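Local coordinates for uncharacterized protein (Methanosarcina mazei, PDB 3R6A), which is of unknown function but belongs to the glyoxalase/bleomycin resistance protein/dioxygenase superfamily and forms a two-chain assembly, at residues 4-9 / 70-75; 9-14 / 62-67; 15-20 / 53-58; 23-28 / 46-51; 100-105 / 114-119. All blocks are in the same frame, centred on the assembly; numbering follows the deposited sequence.

Interaction 1: residues 4-9 / 70-75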
# COMPACT_ATOMS: atom_id res chain seq x y z
N LYS B 4 -2.15 18.64 -0.10
CA LYS B 4 -1.32 17.84 0.79
C LYS B 4 -1.77 16.39 0.99
O LYS B 4 -2.95 16.12 1.17
CB LYS B 4 -1.24 18.52 2.16
CG LYS B 4 -0.44 17.74 3.20
CD LYS B 4 -0.41 18.48 4.54
CE LYS B 4 0.38 17.71 5.58
NZ LYS B 4 0.45 18.44 6.89
N ILE B 5 -0.80 15.48 0.95
CA ILE B 5 -1.08 14.07 1.17
C ILE B 5 -0.92 13.90 2.68
O ILE B 5 0.14 14.20 3.23
CB ILE B 5 -0.04 13.17 0.47
CG1 ILE B 5 -0.09 13.39 -1.04
CG2 ILE B 5 -0.30 11.69 0.81
CD1 ILE B 5 -1.33 12.86 -1.72
N LEU B 6 -1.97 13.44 3.35
CA LEU B 6 -1.93 13.25 4.79
C LEU B 6 -1.42 11.86 5.16
O LEU B 6 -0.65 11.70 6.10
CB LEU B 6 -3.33 13.47 5.39
CG LEU B 6 -3.89 14.89 5.21
CD1 LEU B 6 -5.31 14.94 5.77
CD2 LEU B 6 -3.00 15.90 5.93
N GLN B 7 -1.86 10.86 4.40
CA GLN B 7 -1.44 9.48 4.64
C GLN B 7 -1.54 8.69 3.36
O GLN B 7 -2.40 8.96 2.52
CB GLN B 7 -2.34 8.77 5.65
CG GLN B 7 -2.21 9.17 7.10
CD GLN B 7 -2.97 8.21 8.00
OE1 GLN B 7 -4.16 7.95 7.79
NE2 GLN B 7 -2.28 7.66 8.99
N ILE B 8 -0.67 7.69 3.22
CA ILE B 8 -0.71 6.80 2.08
C ILE B 8 -1.06 5.46 2.71
O ILE B 8 -0.30 4.93 3.52
CB ILE B 8 0.65 6.71 1.37
CG1 ILE B 8 1.00 8.08 0.78
CG2 ILE B 8 0.61 5.64 0.28
CD1 ILE B 8 2.32 8.12 0.01
N LEU B 9 -2.23 4.94 2.37
CA LEU B 9 -2.70 3.69 2.95
C LEU B 9 -2.53 2.50 2.03
O LEU B 9 -2.96 2.53 0.87
CB LEU B 9 -4.17 3.85 3.34
CG LEU B 9 -4.45 5.05 4.25
CD1 LEU B 9 -5.95 5.23 4.42
CD2 LEU B 9 -3.78 4.85 5.60
N THR B 70 -4.49 3.83 -1.41
CA THR B 70 -5.41 4.90 -1.07
C THR B 70 -4.63 6.08 -0.49
O THR B 70 -3.81 5.91 0.42
CB THR B 70 -6.45 4.40 -0.05
OG1 THR B 70 -7.28 3.42 -0.69
CG2 THR B 70 -7.31 5.54 0.47
N PHE B 71 -4.87 7.26 -1.03
CA PHE B 71 -4.21 8.47 -0.57
C PHE B 71 -5.22 9.32 0.19
O PHE B 71 -6.21 9.76 -0.38
CB PHE B 71 -3.69 9.32 -1.73
CG PHE B 71 -2.54 8.72 -2.50
CD1 PHE B 71 -2.03 7.47 -2.18
CD2 PHE B 71 -1.98 9.43 -3.56
CE1 PHE B 71 -0.97 6.93 -2.92
CE2 PHE B 71 -0.93 8.90 -4.30
CZ PHE B 71 -0.42 7.65 -3.97
N LEU B 72 -4.97 9.53 1.48
CA LEU B 72 -5.84 10.39 2.29
C LEU B 72 -5.27 11.79 2.05
O LEU B 72 -4.07 12.02 2.27
CB LEU B 72 -5.74 10.01 3.77
CG LEU B 72 -6.50 10.84 4.80
CD1 LEU B 72 -7.99 10.89 4.46
CD2 LEU B 72 -6.28 10.24 6.17
N VAL B 73 -6.11 12.71 1.58
CA VAL B 73 -5.65 14.06 1.27
C VAL B 73 -6.47 15.15 1.95
O VAL B 73 -7.57 14.90 2.44
CB VAL B 73 -5.69 14.31 -0.27
CG1 VAL B 73 -4.87 13.24 -0.98
CG2 VAL B 73 -7.13 14.28 -0.77
N ASP B 74 -5.92 16.36 1.97
CA ASP B 74 -6.59 17.48 2.60
C ASP B 74 -7.71 18.02 1.71
O ASP B 74 -8.77 18.41 2.21
CB ASP B 74 -5.58 18.59 2.89
CG ASP B 74 -5.03 19.25 1.64
OD1 ASP B 74 -4.88 18.55 0.61
OD2 ASP B 74 -4.75 20.46 1.67
N SER B 75 -7.49 18.04 0.40
CA SER B 75 -8.48 18.55 -0.53
C SER B 75 -8.55 17.80 -1.86
O SER B 75 -7.61 17.85 -2.65
CB SER B 75 -8.20 20.03 -0.81
OG SER B 75 -8.99 20.52 -1.88
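Strands 5-9 and 70-73 run antiparallel, their axes 4.6 Å apart at closest and their directions 156° apart, with Leu9 and Thr70 joined by a reciprocal pair of backbone bonds. Further along, Leu6 N and Gln7 N both donate to Leu72 O, at 2.8 Å and 3.3 Å, so one carbonyl serves two successive amides and the pairing slips by a residue before Ile5 meets Val73. On the face that carries Ile5, Ile8, Phe71 and Val73, the Ile5 CD1 methyl reaches Val73 CG1 at 3.6 Å and also touches Phe71 CD2. Ile8 runs alongside Phe71, its CG2 lying 3.8 Å from Phe71 CE1. Gln7 and Leu72 extend side by side from the other face, Gln7 OE1 against the Leu72 CD2 methyl. At the strand end Asp74 OD1 accepts from Lys4 N at 2.8 Å, met from above the carboxylate plane; chi1 of 68° sets the carboxylate between the residue's own N and carbonyl carbon, while Asp74 N returns a bond to Lys4 O. Leu28 and Ile51 of the second subunit pack on Ile5 and Phe71. Leu6 and Gln7 opposite Leu72 make a classic beta bulge in the central strands of the mixed sheet.

Interaction 2: residues 9-14 / 62-67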
# COMPACT_ATOMS: atom_id res chain seq x y z
N LEU B 9 -2.23 4.94 2.37
CA LEU B 9 -2.70 3.69 2.95
C LEU B 9 -2.53 2.50 2.03
O LEU B 9 -2.96 2.53 0.87
CB LEU B 9 -4.17 3.85 3.34
CG LEU B 9 -4.45 5.05 4.25
CD1 LEU B 9 -5.95 5.23 4.42
CD2 LEU B 9 -3.78 4.85 5.60
N SER B 10 -1.90 1.45 2.55
CA SER B 10 -1.68 0.22 1.80
C SER B 10 -2.90 -0.66 1.98
O SER B 10 -3.44 -0.78 3.09
CB SER B 10 -0.43 -0.49 2.31
OG SER B 10 0.70 0.36 2.18
N ARG B 11 -3.33 -1.31 0.91
CA ARG B 11 -4.52 -2.14 0.92
C ARG B 11 -4.28 -3.64 0.95
O ARG B 11 -3.49 -4.16 0.18
CB ARG B 11 -5.37 -1.81 -0.31
CG ARG B 11 -5.80 -0.34 -0.39
CD ARG B 11 -6.07 0.06 -1.84
NE ARG B 11 -7.25 -0.60 -2.42
CZ ARG B 11 -8.49 -0.13 -2.32
NH1 ARG B 11 -8.74 0.99 -1.66
NH2 ARG B 11 -9.49 -0.78 -2.92
N LEU B 12 -4.97 -4.32 1.86
CA LEU B 12 -4.88 -5.77 1.98
C LEU B 12 -6.32 -6.28 1.85
O LEU B 12 -7.26 -5.64 2.33
CB LEU B 12 -4.28 -6.19 3.33
CG LEU B 12 -2.83 -5.80 3.60
CD1 LEU B 12 -2.36 -6.46 4.89
CD2 LEU B 12 -1.94 -6.23 2.44
N TYR B 13 -6.47 -7.42 1.20
CA TYR B 13 -7.77 -8.02 0.95
C TYR B 13 -7.87 -9.37 1.64
O TYR B 13 -7.06 -10.26 1.41
CB TYR B 13 -7.96 -8.18 -0.55
CG TYR B 13 -7.59 -6.93 -1.30
CD1 TYR B 13 -8.54 -5.94 -1.56
CD2 TYR B 13 -6.27 -6.70 -1.70
CE1 TYR B 13 -8.19 -4.76 -2.20
CE2 TYR B 13 -5.91 -5.51 -2.34
CZ TYR B 13 -6.87 -4.55 -2.58
OH TYR B 13 -6.52 -3.38 -3.21
N VAL B 14 -8.89 -9.50 2.49
CA VAL B 14 -9.09 -10.73 3.25
C VAL B 14 -10.54 -11.19 3.21
O VAL B 14 -11.44 -10.42 2.86
CB VAL B 14 -8.66 -10.52 4.72
CG1 VAL B 14 -7.19 -10.11 4.78
CG2 VAL B 14 -9.54 -9.46 5.38
N LYS B 62 -12.91 -8.63 -5.77
CA LYS B 62 -12.32 -8.49 -7.10
C LYS B 62 -12.15 -7.05 -7.60
O LYS B 62 -11.04 -6.63 -7.91
CB LYS B 62 -13.12 -9.30 -8.12
CG LYS B 62 -12.41 -9.44 -9.46
CD LYS B 62 -13.15 -10.36 -10.44
CE LYS B 62 -14.43 -9.73 -10.96
NZ LYS B 62 -15.02 -10.53 -12.08
N PRO B 63 -13.24 -6.27 -7.67
CA PRO B 63 -13.13 -4.89 -8.15
C PRO B 63 -12.25 -3.99 -7.28
O PRO B 63 -11.64 -3.04 -7.77
CB PRO B 63 -14.58 -4.42 -8.19
CG PRO B 63 -15.21 -5.19 -7.09
CD PRO B 63 -14.63 -6.57 -7.28
N PHE B 64 -12.19 -4.29 -5.98
CA PHE B 64 -11.38 -3.50 -5.06
C PHE B 64 -9.89 -3.71 -5.27
O PHE B 64 -9.07 -2.83 -4.98
CB PHE B 64 -11.75 -3.85 -3.61
CG PHE B 64 -13.11 -3.36 -3.21
CD1 PHE B 64 -13.29 -2.05 -2.78
CD2 PHE B 64 -14.22 -4.19 -3.32
CE1 PHE B 64 -14.56 -1.57 -2.46
CE2 PHE B 64 -15.49 -3.72 -3.01
CZ PHE B 64 -15.67 -2.41 -2.58
N ARG B 65 -9.53 -4.88 -5.79
CA ARG B 65 -8.12 -5.20 -6.02
C ARG B 65 -7.49 -4.40 -7.15
O ARG B 65 -6.26 -4.38 -7.28
CB ARG B 65 -7.95 -6.70 -6.29
CG ARG B 65 -8.07 -7.57 -5.06
CD ARG B 65 -7.94 -9.04 -5.45
NE ARG B 65 -7.86 -9.92 -4.29
CZ ARG B 65 -6.79 -10.04 -3.51
NH1 ARG B 65 -5.69 -9.32 -3.75
NH2 ARG B 65 -6.80 -10.88 -2.49
N ASN B 66 -8.30 -3.74 -7.96
CA ASN B 66 -7.75 -2.96 -9.06
C ASN B 66 -7.12 -1.65 -8.60
O ASN B 66 -6.40 -1.00 -9.36
CB ASN B 66 -8.82 -2.69 -10.12
CG ASN B 66 -9.28 -3.96 -10.80
OD1 ASN B 66 -8.47 -4.80 -11.18
ND2 ASN B 66 -10.59 -4.10 -10.96
N THR B 67 -7.40 -1.27 -7.36
CA THR B 67 -6.84 -0.03 -6.81
C THR B 67 -5.55 -0.37 -6.06
O THR B 67 -5.56 -1.17 -5.13
CB THR B 67 -7.84 0.64 -5.84
OG1 THR B 67 -9.03 0.99 -6.57
CG2 THR B 67 -7.24 1.89 -5.23
O HOH W 1 -3.86 -3.24 -3.87
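Arg65 is laid over one face of the Tyr13 ring, the two side chains running in opposing directions: Arg65 CG stands 3.7 Å from the Tyr13 ring centroid and 6° off the normal, a CH-pi contact. Beyond it the guanidinium lies across Tyr13 CB and CD2, its plane 40° from that of the ring. Arg11 bends at chi3 (67°), which turns its guanidinium edge to the loop. Arg11 NH2 donates to Phe64 O at 2.9 Å, the oxygen lying near the guanidinium plane, while Thr67 CB covers one face of the group. Arg11 NE donates to Tyr13 OH at 3.0 Å, also in plane, tying the two strand side chains together. A water at the ring edge lies 2.7 Å from Tyr13 OH and bridges toward Thr67 O. Arg11 NH1 completes the network with a salt bridge to Glu114 and a hydrogen bond to Thr70. All three guanidinium nitrogens of buried Arg11 thus have acceptors, and its charge is probably offset chiefly by Glu114, with the Phe64 carbonyl adding to the polar setting.

Interaction 3: residues 15-20 / 53-58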
# COMPACT_ATOMS: atom_id res chain seq x y z
N ALA B 15 -10.77 -12.44 3.58
CA ALA B 15 -12.11 -13.01 3.57
C ALA B 15 -12.94 -12.50 4.75
O ALA B 15 -14.12 -12.18 4.59
CB ALA B 15 -12.03 -14.53 3.61
N ASP B 16 -12.31 -12.41 5.92
CA ASP B 16 -13.02 -11.95 7.11
C ASP B 16 -12.14 -11.08 7.99
O ASP B 16 -10.99 -11.43 8.27
CB ASP B 16 -13.52 -13.15 7.91
CG ASP B 16 -14.49 -14.02 7.12
OD1 ASP B 16 -15.61 -13.54 6.82
OD2 ASP B 16 -14.12 -15.16 6.78
N LEU B 17 -12.68 -9.95 8.45
CA LEU B 17 -11.93 -9.03 9.29
C LEU B 17 -11.50 -9.56 10.65
O LEU B 17 -10.34 -9.39 11.04
CB LEU B 17 -12.71 -7.74 9.51
CG LEU B 17 -12.78 -6.72 8.38
CD1 LEU B 17 -13.56 -5.49 8.84
CD2 LEU B 17 -11.37 -6.32 7.96
N ASN B 18 -12.42 -10.20 11.37
CA ASN B 18 -12.13 -10.70 12.72
C ASN B 18 -10.78 -11.36 12.95
O ASN B 18 -9.92 -10.80 13.64
CB ASN B 18 -13.26 -11.62 13.20
CG ASN B 18 -14.56 -10.88 13.41
OD1 ASN B 18 -14.57 -9.74 13.88
ND2 ASN B 18 -15.67 -11.53 13.07
N PRO B 19 -10.56 -12.57 12.39
CA PRO B 19 -9.25 -13.19 12.62
C PRO B 19 -8.08 -12.34 12.12
O PRO B 19 -7.05 -12.23 12.78
CB PRO B 19 -9.37 -14.52 11.89
CG PRO B 19 -10.30 -14.20 10.76
CD PRO B 19 -11.35 -13.36 11.44
N ALA B 20 -8.26 -11.73 10.95
CA ALA B 20 -7.21 -10.90 10.37
C ALA B 20 -6.84 -9.74 11.29
O ALA B 20 -5.66 -9.49 11.54
CB ALA B 20 -7.65 -10.37 9.00
N LEU B 53 -7.72 -2.69 5.66
CA LEU B 53 -8.13 -4.08 5.50
C LEU B 53 -9.52 -4.09 4.88
O LEU B 53 -10.47 -3.55 5.45
CB LEU B 53 -8.17 -4.80 6.85
CG LEU B 53 -6.84 -5.13 7.52
CD1 LEU B 53 -7.11 -5.73 8.90
CD2 LEU B 53 -6.05 -6.12 6.66
N ILE B 54 -9.63 -4.70 3.70
CA ILE B 54 -10.90 -4.79 2.98
C ILE B 54 -11.30 -6.26 2.99
O ILE B 54 -10.58 -7.11 2.46
CB ILE B 54 -10.72 -4.30 1.53
CG1 ILE B 54 -10.14 -2.88 1.55
CG2 ILE B 54 -12.05 -4.34 0.79
CD1 ILE B 54 -9.76 -2.36 0.19
N ALA B 55 -12.45 -6.57 3.60
CA ALA B 55 -12.91 -7.95 3.71
C ALA B 55 -14.20 -8.24 2.96
O ALA B 55 -15.10 -7.40 2.89
CB ALA B 55 -13.09 -8.31 5.19
N GLY B 56 -14.27 -9.44 2.40
CA GLY B 56 -15.45 -9.85 1.65
C GLY B 56 -15.15 -11.09 0.83
O GLY B 56 -14.02 -11.58 0.84
N SER B 57 -16.15 -11.59 0.12
CA SER B 57 -15.96 -12.78 -0.71
C SER B 57 -14.99 -12.46 -1.83
O SER B 57 -14.82 -11.30 -2.20
CB SER B 57 -17.29 -13.22 -1.31
OG SER B 57 -17.80 -12.22 -2.17
N GLU B 58 -14.35 -13.49 -2.38
CA GLU B 58 -13.40 -13.28 -3.46
C GLU B 58 -14.05 -12.51 -4.61
O GLU B 58 -13.38 -11.75 -5.31
CB GLU B 58 -12.86 -14.62 -3.97
CG GLU B 58 -11.87 -15.28 -3.01
CD GLU B 58 -10.59 -14.47 -2.84
OE1 GLU B 58 -10.67 -13.28 -2.47
OE2 GLU B 58 -9.49 -15.04 -3.06
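Leu17 turns CG away from its own carbonyl carbon and beside its N (chi1 -76°), and with CD1 anti to CA (chi2 -178°) the other branch, CD2, is turned to the strand. From this position Leu17 CG sits 3.6 Å from Ala55 CB, and Leu17 CD2 reaches Leu53 CB at 3.7 Å, the two leucines crossing at a slant. Ala55 CB is also 3.7 Å from Leu17 N, against the first turn of the helix. Just before the helix, Ala15 CA comes within 5.0 Å of Gly56 CA. Leu17, Leu53 and Ala55 make the side-chain contact apolar. Leu53 continues the packing onto Leu21 and Tyr24 of the same helix, while Leu17 also touches Glu44 and Ala46 on the next strand. Helix 17-27 lies here against a face of the mixed sheet, in the beta-alpha-beta-beta-beta order in which strand 5-14 is followed by helix 17-27 and strands 34-35, 44-48 and 51-55, the last lying parallel beside 5-14, consistent with a glyoxalase-superfamily module.

Interaction 4: residues 23-28 / 46-51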
# COMPACT_ATOMS: atom_id res chain seq x y z
N PHE B 23 -4.65 -10.65 14.16
CA PHE B 23 -3.28 -10.85 13.71
C PHE B 23 -2.54 -9.53 13.53
O PHE B 23 -1.43 -9.36 14.04
CB PHE B 23 -3.26 -11.62 12.38
CG PHE B 23 -1.89 -11.73 11.78
CD1 PHE B 23 -0.92 -12.57 12.33
CD2 PHE B 23 -1.54 -10.95 10.67
CE1 PHE B 23 0.36 -12.64 11.79
CE2 PHE B 23 -0.26 -11.02 10.13
CZ PHE B 23 0.69 -11.86 10.68
N TYR B 24 -3.14 -8.59 12.81
CA TYR B 24 -2.48 -7.31 12.59
C TYR B 24 -2.31 -6.49 13.86
O TYR B 24 -1.34 -5.73 13.98
CB TYR B 24 -3.20 -6.51 11.50
CG TYR B 24 -3.02 -7.16 10.15
CD1 TYR B 24 -1.77 -7.17 9.52
CD2 TYR B 24 -4.06 -7.88 9.56
CE1 TYR B 24 -1.56 -7.88 8.35
CE2 TYR B 24 -3.86 -8.59 8.39
CZ TYR B 24 -2.61 -8.60 7.79
OH TYR B 24 -2.41 -9.36 6.66
N GLU B 25 -3.22 -6.63 14.81
CA GLU B 25 -3.09 -5.87 16.06
C GLU B 25 -1.85 -6.37 16.79
O GLU B 25 -1.13 -5.61 17.43
CB GLU B 25 -4.35 -6.04 16.92
CG GLU B 25 -5.59 -5.44 16.25
CD GLU B 25 -6.89 -5.76 16.95
OE1 GLU B 25 -6.97 -6.81 17.62
OE2 GLU B 25 -7.84 -4.96 16.80
N GLU B 26 -1.59 -7.67 16.66
CA GLU B 26 -0.43 -8.28 17.29
C GLU B 26 0.85 -7.92 16.54
O GLU B 26 1.83 -7.48 17.13
CB GLU B 26 -0.60 -9.80 17.32
CG GLU B 26 -1.78 -10.27 18.16
CD GLU B 26 -1.48 -10.27 19.65
OE1 GLU B 26 -1.03 -9.22 20.17
OE2 GLU B 26 -1.69 -11.32 20.29
N LEU B 27 0.82 -8.11 15.22
CA LEU B 27 1.98 -7.81 14.38
C LEU B 27 2.42 -6.35 14.49
O LEU B 27 3.61 -6.06 14.61
CB LEU B 27 1.66 -8.13 12.92
CG LEU B 27 2.77 -7.84 11.90
CD1 LEU B 27 3.89 -8.85 12.06
CD2 LEU B 27 2.19 -7.87 10.50
N LEU B 28 1.45 -5.44 14.45
CA LEU B 28 1.73 -4.02 14.52
C LEU B 28 1.73 -3.47 15.95
O LEU B 28 1.92 -2.27 16.16
CB LEU B 28 0.71 -3.25 13.68
CG LEU B 28 0.64 -3.66 12.21
CD1 LEU B 28 -0.55 -3.00 11.54
CD2 LEU B 28 1.92 -3.27 11.51
N ALA B 46 -11.66 -1.75 7.42
CA ALA B 46 -11.03 -1.45 8.70
C ALA B 46 -9.66 -0.83 8.45
O ALA B 46 -9.04 -1.07 7.40
CB ALA B 46 -10.87 -2.72 9.53
N GLN B 47 -9.18 -0.02 9.39
CA GLN B 47 -7.85 0.55 9.24
C GLN B 47 -7.06 0.30 10.51
O GLN B 47 -7.54 0.57 11.61
CB GLN B 47 -7.89 2.06 8.98
CG GLN B 47 -6.49 2.65 8.73
CD GLN B 47 -6.48 4.15 8.54
OE1 GLN B 47 -7.43 4.73 8.03
NE2 GLN B 47 -5.39 4.80 8.94
N ILE B 48 -5.85 -0.23 10.35
CA ILE B 48 -4.97 -0.47 11.49
C ILE B 48 -3.63 0.10 11.04
O ILE B 48 -3.11 -0.29 9.98
CB ILE B 48 -4.89 -1.97 11.82
CG1 ILE B 48 -3.95 -2.19 13.01
CG2 ILE B 48 -4.46 -2.76 10.60
CD1 ILE B 48 -4.12 -3.53 13.68
N SER B 49 -3.07 1.02 11.82
CA SER B 49 -1.83 1.69 11.43
C SER B 49 -2.18 2.31 10.07
O SER B 49 -3.25 2.89 9.92
CB SER B 49 -0.67 0.70 11.31
OG SER B 49 0.54 1.38 11.00
N THR B 50 -1.29 2.19 9.08
CA THR B 50 -1.56 2.73 7.74
C THR B 50 -2.01 1.66 6.75
O THR B 50 -1.84 1.79 5.54
CB THR B 50 -0.32 3.48 7.15
OG1 THR B 50 0.80 2.59 7.06
CG2 THR B 50 0.04 4.66 8.03
N ILE B 51 -2.59 0.60 7.29
CA ILE B 51 -3.09 -0.49 6.46
C ILE B 51 -4.61 -0.46 6.42
O ILE B 51 -5.26 -0.32 7.45
CB ILE B 51 -2.67 -1.86 7.03
CG1 ILE B 51 -1.16 -2.02 6.94
CG2 ILE B 51 -3.37 -2.97 6.26
CD1 ILE B 51 -0.66 -3.30 7.55
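Ile48 drives its CD1 methyl against the helix backbone between Tyr24 and Glu25, 3.4 Å from Glu25 N and 3.5 Å from Tyr24 C. The extended chain, with CG1 anti to the residue's own N (chi1 180°) and chi2 of 162°, gives the methyl this reach. Tyr24 CB also touches Ile48 CD1, and Glu25 CG meets the same methyl at 3.5 Å, so the glutamate contributes its aliphatic part, crossing the isoleucine at about a right angle. One turn later Leu28 sends CD1 into the strand pair. Leu28 CD1 lies 3.8 Å from Ile48 CG1, 3.7 Å from Ser49 CB and 4.0 Å from Ile51 CD1, and so touches three residues of the turn. Ile48 to Ile51 form a type II' beta turn, with Ser49 at its second position. Gln47 NE2 braces the turn, donating to Ser49 O at 3.0 Å with the oxygen 4° out of the amide plane. The Tyr24 ring carries Phe23 CD2 over its centre, while its hydroxyl bonds to Asp109 and His107 of the second subunit. Across 23-28 and 46-51 the contact is thus held by methyl and methylene packing, whereas the polar end of Tyr24 is committed to the partner chain; the same helix serves both the monomer core and the subunit interface.

Interaction 5: residues 100-105 / 114-119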
# COMPACT_ATOMS: atom_id res chain seq x y z
N GLY B 100 -16.80 11.31 4.08
CA GLY B 100 -16.38 12.52 3.39
C GLY B 100 -16.61 12.45 1.90
O GLY B 100 -17.75 12.39 1.45
N ARG B 101 -15.54 12.45 1.12
CA ARG B 101 -15.65 12.38 -0.34
C ARG B 101 -14.49 11.57 -0.89
O ARG B 101 -13.38 11.65 -0.38
CB ARG B 101 -15.60 13.77 -0.96
CG ARG B 101 -16.73 14.70 -0.57
CD ARG B 101 -16.35 16.13 -0.93
NE ARG B 101 -16.16 16.31 -2.37
CZ ARG B 101 -15.29 17.16 -2.91
NH1 ARG B 101 -14.53 17.91 -2.13
NH2 ARG B 101 -15.19 17.27 -4.22
N ASN B 102 -14.74 10.80 -1.95
CA ASN B 102 -13.67 10.02 -2.56
C ASN B 102 -13.75 10.13 -4.07
O ASN B 102 -14.73 10.62 -4.62
CB ASN B 102 -13.77 8.52 -2.24
CG ASN B 102 -14.02 8.23 -0.77
OD1 ASN B 102 -13.53 8.92 0.11
ND2 ASN B 102 -14.77 7.16 -0.52
N MSE B 103 -12.68 9.68 -4.73
CA MSE B 103 -12.61 9.62 -6.18
C MSE B 103 -11.53 8.60 -6.50
O MSE B 103 -10.60 8.38 -5.71
CB MSE B 103 -12.26 10.98 -6.80
CG MSE B 103 -10.88 11.50 -6.49
SE MSE B 103 -10.54 13.16 -7.46
CE MSE B 103 -8.72 13.47 -6.87
N THR B 104 -11.67 7.94 -7.64
CA THR B 104 -10.69 6.95 -8.06
C THR B 104 -10.06 7.50 -9.32
O THR B 104 -10.76 8.00 -10.20
CB THR B 104 -11.35 5.58 -8.30
OG1 THR B 104 -11.90 5.10 -7.07
CG2 THR B 104 -10.32 4.57 -8.80
N VAL B 105 -8.75 7.40 -9.41
CA VAL B 105 -8.02 7.98 -10.52
C VAL B 105 -7.04 7.04 -11.19
O VAL B 105 -6.38 6.26 -10.52
CB VAL B 105 -7.22 9.21 -10.04
CG1 VAL B 105 -6.43 9.83 -11.18
CG2 VAL B 105 -8.17 10.23 -9.41
N GLU B 114 -7.03 5.51 -5.14
CA GLU B 114 -8.25 6.06 -4.55
C GLU B 114 -7.83 7.25 -3.69
O GLU B 114 -6.98 7.12 -2.81
CB GLU B 114 -8.96 5.03 -3.67
CG GLU B 114 -10.13 5.62 -2.91
CD GLU B 114 -10.73 4.65 -1.91
OE1 GLU B 114 -9.95 3.92 -1.26
OE2 GLU B 114 -11.97 4.63 -1.78
N TYR B 115 -8.40 8.42 -3.98
CA TYR B 115 -8.11 9.63 -3.22
C TYR B 115 -9.29 9.86 -2.28
O TYR B 115 -10.45 9.88 -2.71
CB TYR B 115 -7.94 10.83 -4.15
CG TYR B 115 -6.64 10.82 -4.91
CD1 TYR B 115 -5.58 11.62 -4.53
CD2 TYR B 115 -6.48 10.00 -6.03
CE1 TYR B 115 -4.38 11.62 -5.23
CE2 TYR B 115 -5.28 9.99 -6.74
CZ TYR B 115 -4.24 10.81 -6.34
OH TYR B 115 -3.06 10.84 -7.06
N VAL B 116 -9.00 10.03 -0.99
CA VAL B 116 -10.06 10.22 -0.02
C VAL B 116 -9.87 11.49 0.80
O VAL B 116 -8.75 11.85 1.15
CB VAL B 116 -10.13 9.03 0.95
CG1 VAL B 116 -11.26 9.22 1.95
CG2 VAL B 116 -10.31 7.74 0.17
N GLU B 117 -10.98 12.16 1.09
CA GLU B 117 -10.97 13.37 1.89
C GLU B 117 -11.93 13.11 3.04
O GLU B 117 -13.10 12.80 2.81
CB GLU B 117 -11.46 14.56 1.06
CG GLU B 117 -11.39 15.90 1.78
CD GLU B 117 -12.03 17.02 0.97
OE1 GLU B 117 -11.54 17.30 -0.15
OE2 GLU B 117 -13.01 17.61 1.45
N HIS B 118 -11.45 13.21 4.27
CA HIS B 118 -12.29 12.98 5.43
C HIS B 118 -12.94 14.27 5.91
O HIS B 118 -12.30 15.33 5.93
CB HIS B 118 -11.45 12.37 6.57
CG HIS B 118 -11.13 10.92 6.38
ND1 HIS B 118 -10.15 10.28 7.10
CD2 HIS B 118 -11.67 9.98 5.57
CE1 HIS B 118 -10.10 9.01 6.74
NE2 HIS B 118 -11.02 8.80 5.82
N SER B 119 -14.22 14.19 6.27
CA SER B 119 -14.93 15.36 6.75
C SER B 119 -14.59 15.54 8.23
O SER B 119 -13.71 14.86 8.75
CB SER B 119 -16.44 15.16 6.58
OG SER B 119 -16.89 13.99 7.24
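Arg101 and Glu117 exchange backbone bonds across the hairpin, Arg101 N to Glu117 O at 3.0 Å and Glu117 N to Arg101 O at 2.9 Å. Two residues on, Met103 N donates to Tyr115 O and Tyr115 N to Met103 O, the latter at 2.8 Å, so the amide and carbonyl of all four residues are paired. CA-H donors add to three of these strand carbonyls: Gly100 CA to Glu117 O at 3.3 Å, Asn102 CA to Tyr115 O, and Glu114 CA to Met103 O. Arg101 and Glu117 run side by side, their flat ends 87° apart, and the salt bridge from Arg101 NH1 to Glu117 OE1 is long at 3.6 Å. Firmer partners lie outside: Asp77 for Arg101 NH2 and Leu76 N for Glu117 OE1. Glu114 OE1 is hydrogen-bonded to Thr70 OG1, and Tyr115 OH bonds to His107 of its own chain. Selenomethionine Met103, with CG set between N and the carbonyl carbon (chi1 66°), lays CG 3.8 Å from Tyr115 CB; Val105 CG2 touches Tyr115 CD2, and the Tyr115 ring meets Phe71 edge to face. Strands 100-106 and 112-118 form a regular antiparallel beta hairpin within the mixed sheet, beside helix 76-84.

How the interactions relate
From the N terminus, strand 5-14 enters two contacts in turn. Interaction 1 closes the widest loop, pairing the start of that strand with 70-75, and interactions 2, 3 and 4 nest successively inside it. Interaction 2 joins the end of the strand to the loop before 69-73; interactions 3 and 4 fasten the two ends of helix 17-27 to strands 51-55 and 44-48. Interaction 5 follows in series, a local hairpin whose strand 112-118 lies beside 69-73. Interactions 1 and 2 share Leu9, and Arg11, Thr70 and Glu114 link interactions 1, 2 and 5. The centres of interactions 1 and 5 are about 9 Å apart, those of 1 and 3 about 23 Å.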